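Local coordinates for EGF family domain-containing protein (Toxoplasma gondii, PDB 4Z80) that binds a peptide of the rhoptry neck protein RON2L1 and probably helps form the moving junction through which the parasite invades host cells, at residues Val165-Arg169 with Gln170-Thr174; Gly382-Leu385 with Phe386-Ser389. One frame throughout, in Å; residues are numbered along the deposited sequence.

Interaction 1. Residues Val165-Arg169 with Gln170-Thr174; sequences VNVYR and QDMVT
Tyr168 packs its ring against Val173 and Met172, which follow it by five and four residues. The CB bond of Tyr168 leads away from Gln170-Thr174, and with CG anti to the backbone N (chi1 -171°) the ring is carried across the side chains of Met172 and Val173, crossing each at about a right angle. At CD1 the ring edge meets Met172 SD at 3.7 Å. The sulfur lies near the ring plane, making this the edge-on form of the Met-aromatic contact. CD2 is the first atom of the other rim to come under Val173 CG1. CE2 approaches that methyl to 3.2 Å, a tight contact, and CZ follows at 3.4 Å. Val173 CG1 thus sits over one face, 3.5 Å from the Tyr168 ring centroid, in a CH-pi contact displaced toward the rim. At the tip, Tyr168 OH is still 3.8 Å from Val173 CG1.

What brings Val173 here is a part of the helix, 167-172, wound wider than an alpha-helix, with pi-type turns that reach five residues ahead. Val173 N donates to Tyr168 O at 2.9 Å, nearly along the C=O axis. Val167 O accepts twice, from Met172 N at 3.1 Å and from Asp171 N at 3.2 Å, the latter donor standing above the carbonyl plane. Met172 runs on, extended beyond CG, to bring its CE near Val167 CG1. The same turn presents the buried carboxylate of Asp171, where OD1 is hydrogen-bonded to Tyr71 and OD2 accepts a hydrogen bond from the backbone N of Gln10 of the bound RON2L1 peptide.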
loop_
_atom_site.group_PDB
_atom_site.type_symbol
_atom_site.label_atom_id
_atom_site.label_comp_id
_atom_site.label_asym_id
_atom_site.label_seq_id
_atom_site.Cartn_x
_atom_site.Cartn_y
_atom_site.Cartn_z
ATOM N N VAL A 165 10.986 -6.377 -25.574
ATOM C CA VAL A 165 10.925 -4.954 -25.886
ATOM C C VAL A 165 9.503 -4.497 -26.185
ATOM O O VAL A 165 9.213 -3.303 -26.104
ATOM C CB VAL A 165 11.840 -4.591 -27.078
ATOM C CG1 VAL A 165 13.294 -4.849 -26.715
ATOM C CG2 VAL A 165 11.450 -5.360 -28.315
ATOM N N ASN A 166 8.614 -5.435 -26.506
ATOM C CA ASN A 166 7.220 -5.097 -26.756
ATOM C C ASN A 166 6.499 -4.725 -25.465
ATOM O O ASN A 166 5.655 -3.835 -25.462
ATOM C CB ASN A 166 6.507 -6.252 -27.453
ATOM C CG ASN A 166 7.047 -6.498 -28.848
ATOM O OD1 ASN A 166 7.953 -5.802 -29.304
ATOM N ND2 ASN A 166 6.505 -7.494 -29.524
ATOM N N VAL A 167 6.834 -5.407 -24.375
ATOM C CA VAL A 167 6.314 -5.032 -23.062
ATOM C C VAL A 167 6.679 -3.570 -22.810
ATOM O O VAL A 167 5.825 -2.756 -22.455
ATOM C CB VAL A 167 6.884 -5.924 -21.925
ATOM C CG1 VAL A 167 6.468 -5.407 -20.547
ATOM C CG2 VAL A 167 6.448 -7.370 -22.090
ATOM N N TYR A 168 7.949 -3.235 -23.026
ATOM C CA TYR A 168 8.422 -1.884 -22.770
ATOM C C TYR A 168 7.829 -0.858 -23.724
ATOM O O TYR A 168 7.377 0.199 -23.294
ATOM C CB TYR A 168 9.951 -1.813 -22.846
ATOM C CG TYR A 168 10.462 -0.477 -22.372
ATOM C CD1 TYR A 168 10.336 -0.108 -21.043
ATOM C CD2 TYR A 168 11.038 0.431 -23.254
ATOM C CE1 TYR A 168 10.780 1.114 -20.593
ATOM C CE2 TYR A 168 11.493 1.661 -22.810
ATOM C CZ TYR A 168 11.356 1.998 -21.476
ATOM O OH TYR A 168 11.793 3.219 -21.010
ATOM N N ARG A 169 7.811 -1.159 -25.018
ATOM C CA ARG A 169 7.473 -0.131 -25.994
ATOM C C ARG A 169 5.969 -0.019 -26.277
ATOM O O ARG A 169 5.493 1.066 -26.620
ATOM C CB ARG A 169 8.257 -0.379 -27.286
ATOM C CG ARG A 169 9.721 0.042 -27.153
ATOM C CD ARG A 169 10.656 -0.536 -28.213
ATOM N NE ARG A 169 9.980 -1.058 -29.396
ATOM C CZ ARG A 169 10.617 -1.576 -30.442
ATOM N NH1 ARG A 169 9.928 -2.033 -31.481
ATOM N NH2 ARG A 169 11.946 -1.635 -30.449
ATOM N N GLN A 170 5.221 -1.110 -26.106
ATOM C CA GLN A 170 3.789 -1.119 -26.414
ATOM C C GLN A 170 2.913 -0.925 -25.178
ATOM O O GLN A 170 1.770 -0.474 -25.296
ATOM C CB GLN A 170 3.355 -2.431 -27.077
ATOM C CG GLN A 170 4.388 -3.125 -27.936
ATOM C CD GLN A 170 4.227 -2.810 -29.390
ATOM O OE1 GLN A 170 4.036 -1.654 -29.773
ATOM N NE2 GLN A 170 4.296 -3.842 -30.221
ATOM N N ASP A 171 3.422 -1.313 -24.010
ATOM C CA ASP A 171 2.646 -1.189 -22.773
ATOM C C ASP A 171 3.183 -0.110 -21.849
ATOM O O ASP A 171 2.423 0.729 -21.388
ATOM C CB ASP A 171 2.594 -2.526 -22.017
ATOM C CG ASP A 171 1.517 -3.465 -22.545
ATOM O OD1 ASP A 171 0.670 -3.038 -23.358
ATOM O OD2 ASP A 171 1.503 -4.643 -22.127
ATOM N N MET A 172 4.478 -0.123 -21.566
ATOM C CA MET A 172 5.033 0.810 -20.590
ATOM C C MET A 172 5.194 2.236 -21.121
ATOM O O MET A 172 4.589 3.158 -20.580
ATOM C CB MET A 172 6.366 0.285 -20.077
ATOM C CG MET A 172 6.214 -0.921 -19.166
ATOM S SD MET A 172 7.804 -1.648 -18.747
ATOM C CE MET A 172 7.370 -2.701 -17.369
ATOM N N VAL A 173 5.983 2.435 -22.176
ATOM C CA VAL A 173 6.338 3.804 -22.568
ATOM C C VAL A 173 5.145 4.631 -23.039
ATOM O O VAL A 173 5.151 5.856 -22.906
ATOM C CB VAL A 173 7.416 3.825 -23.683
ATOM C CG1 VAL A 173 8.693 3.207 -23.183
ATOM C CG2 VAL A 173 6.919 3.145 -24.927
ATOM N N THR A 174 4.127 3.973 -23.580
ATOM C CA THR A 174 2.939 4.665 -24.068
ATOM C C THR A 174 1.820 4.736 -23.013
ATOM O O THR A 174 0.690 5.126 -23.319
ATOM C CB THR A 174 2.395 3.996 -25.342
ATOM O OG1 THR A 174 2.143 2.607 -25.095
ATOM C CG2 THR A 174 3.403 4.123 -26.482
#

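Interaction 2. Residues Gly382-Leu385 with Phe386-Ser389; sequences GQRL and FMLS. With SO4 (sulfate ion), chain H.
Phe386 begins the last turn of helix 378-387, its backbone N donating to Gly382 O at 3.1 Å. This helix falls within the part of the chain that matches the apical membrane antigen family, of the PAN clan, and rests on strand 424-430 of an antiparallel sheet, where Arg384 and Leu385 touch Phe429. The CB of Phe386 passes Gln383 O, while its ring is directed elsewhere, to an edge-to-face contact with Tyr57 and a cation-pi contact with Lys322.

Met387 continues the alpha-helical pattern, its N bonding to Gln383 O at 3.0 Å. The side chain stretches out as far as SD and then bends at chi3 (80°), which brings CE to 3.4 Å from Arg384 NH2. The arginine, itself folded at chi2 and chi3, crosses the methionine obliquely. Between them they border a sulfate, probably from the crystallisation liquor: Arg384 NH2 donates to its O2 at 3.0 Å, with that oxygen at the guanidinium edge, and Met387 SD lies 3.3 Å from the same O2.

At Leu388 the backbone leaves helical geometry. Its N bonds to Leu385 O at 3.1 Å, approaching well above the carbonyl plane, and makes a weak bond to Arg384 O, the shorter i-to-i+3 link being the better formed of the two. Leu388 CD2 reaches the other guanidinium nitrogen, Arg384 NH1, at 3.8 Å, giving the two ends of the guanidinium different apolar neighbours.

Ser389 turns inward among Val56, His404 and Ser448, and its OG, placed between its own backbone N and carbonyl carbon (chi1 61°), donates to Phe386 O at 2.7 Å.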
loop_
_atom_site.group_PDB
_atom_site.type_symbol
_atom_site.label_atom_id
_atom_site.label_comp_id
_atom_site.label_asym_id
_atom_site.label_seq_id
_atom_site.Cartn_x
_atom_site.Cartn_y
_atom_site.Cartn_z
ATOM N N GLY A 382 -6.151 6.669 19.557
ATOM C CA GLY A 382 -5.678 6.665 18.190
ATOM C C GLY A 382 -6.375 5.620 17.333
ATOM O O GLY A 382 -6.673 5.864 16.162
ATOM N N GLN A 383 -6.620 4.445 17.905
ATOM C CA GLN A 383 -7.308 3.374 17.188
ATOM C C GLN A 383 -8.731 3.768 16.824
ATOM O O GLN A 383 -9.159 3.612 15.678
ATOM C CB GLN A 383 -7.344 2.097 18.029
ATOM C CG GLN A 383 -5.998 1.423 18.194
ATOM C CD GLN A 383 -6.040 0.286 19.194
ATOM O OE1 GLN A 383 -6.672 0.388 20.244
ATOM N NE2 GLN A 383 -5.377 -0.810 18.867
ATOM N N ARG A 384 -9.477 4.265 17.801
ATOM C CA ARG A 384 -10.858 4.636 17.520
ATOM C C ARG A 384 -10.929 5.833 16.577
ATOM O O ARG A 384 -11.815 5.894 15.735
ATOM C CB ARG A 384 -11.636 4.924 18.807
ATOM C CG ARG A 384 -12.044 3.671 19.591
ATOM C CD ARG A 384 -12.823 2.608 18.759
ATOM N NE ARG A 384 -14.181 3.009 18.382
ATOM C CZ ARG A 384 -15.016 2.251 17.673
ATOM N NH1 ARG A 384 -16.239 2.675 17.388
ATOM N NH2 ARG A 384 -14.631 1.060 17.241
ATOM N N LEU A 385 -10.009 6.787 16.699
ATOM C CA LEU A 385 -9.960 7.880 15.732
ATOM C C LEU A 385 -9.873 7.342 14.293
ATOM O O LEU A 385 -10.629 7.746 13.417
ATOM C CB LEU A 385 -8.771 8.800 16.022
ATOM C CG LEU A 385 -8.543 9.919 15.003
ATOM C CD1 LEU A 385 -9.740 10.865 14.944
ATOM C CD2 LEU A 385 -7.272 10.682 15.343
ATOM N N PHE A 386 -8.949 6.414 14.072
ATOM C CA PHE A 386 -8.773 5.763 12.778
ATOM C C PHE A 386 -10.073 5.107 12.303
ATOM O O PHE A 386 -10.488 5.286 11.151
ATOM C CB PHE A 386 -7.634 4.736 12.907
ATOM C CG PHE A 386 -7.353 3.921 11.671
ATOM C CD1 PHE A 386 -7.130 4.519 10.441
ATOM C CD2 PHE A 386 -7.246 2.540 11.767
ATOM C CE1 PHE A 386 -6.836 3.753 9.335
ATOM C CE2 PHE A 386 -6.953 1.769 10.660
ATOM C CZ PHE A 386 -6.753 2.376 9.441
ATOM N N MET A 387 -10.713 4.365 13.205
ATOM C CA MET A 387 -11.933 3.627 12.876
ATOM C C MET A 387 -13.151 4.535 12.692
ATOM O O MET A 387 -14.145 4.098 12.126
ATOM C CB MET A 387 -12.223 2.592 13.964
ATOM C CG MET A 387 -11.130 1.548 14.131
ATOM S SD MET A 387 -11.262 0.579 15.656
ATOM C CE MET A 387 -12.509 -0.597 15.165
ATOM N N LEU A 388 -13.065 5.778 13.161
ATOM C CA LEU A 388 -14.160 6.746 13.075
ATOM C C LEU A 388 -13.855 7.874 12.084
ATOM O O LEU A 388 -14.520 8.910 12.084
ATOM C CB LEU A 388 -14.441 7.343 14.462
ATOM C CG LEU A 388 -14.920 6.407 15.568
ATOM C CD1 LEU A 388 -15.019 7.159 16.887
ATOM C CD2 LEU A 388 -16.264 5.794 15.192
ATOM N N SER A 389 -12.862 7.677 11.224
ATOM C CA SER A 389 -12.395 8.770 10.379
ATOM C C SER A 389 -13.203 8.868 9.085
ATOM O O SER A 389 -14.183 9.617 9.028
ATOM C CB SER A 389 -10.882 8.622 10.101
ATOM O OG SER A 389 -10.559 7.414 9.425
HETATM S S SO4 H . -13.120 -1.753 19.131
HETATM O O1 SO4 H . -14.268 -2.157 18.308
HETATM O O2 SO4 H . -12.431 -0.625 18.515
HETATM O O3 SO4 H . -12.239 -2.906 19.305
HETATM O O4 SO4 H . -13.586 -1.319 20.449
#

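Overall arrangement
Two short helices illustrate how local packing along a helix can serve different parts of one chain. Interaction 1 comes first in sequence, on helix 165-172; interaction 2 follows on helix 378-387. Their centres are 43 Å apart and their nearest atoms about 31 Å, so they do not touch; they lie on opposite sides of the chain's centre. They share no helix or sheet. Interaction 1, about 27 Å from that centre, adjoins the bound RON2L1 peptide, whereas interaction 2 meets no other protein chain of the assembly and joins its helix to the sheet containing strand 424-430. One thus probably contributes to holding the peptide, the other to internal packing of the PAN-type region.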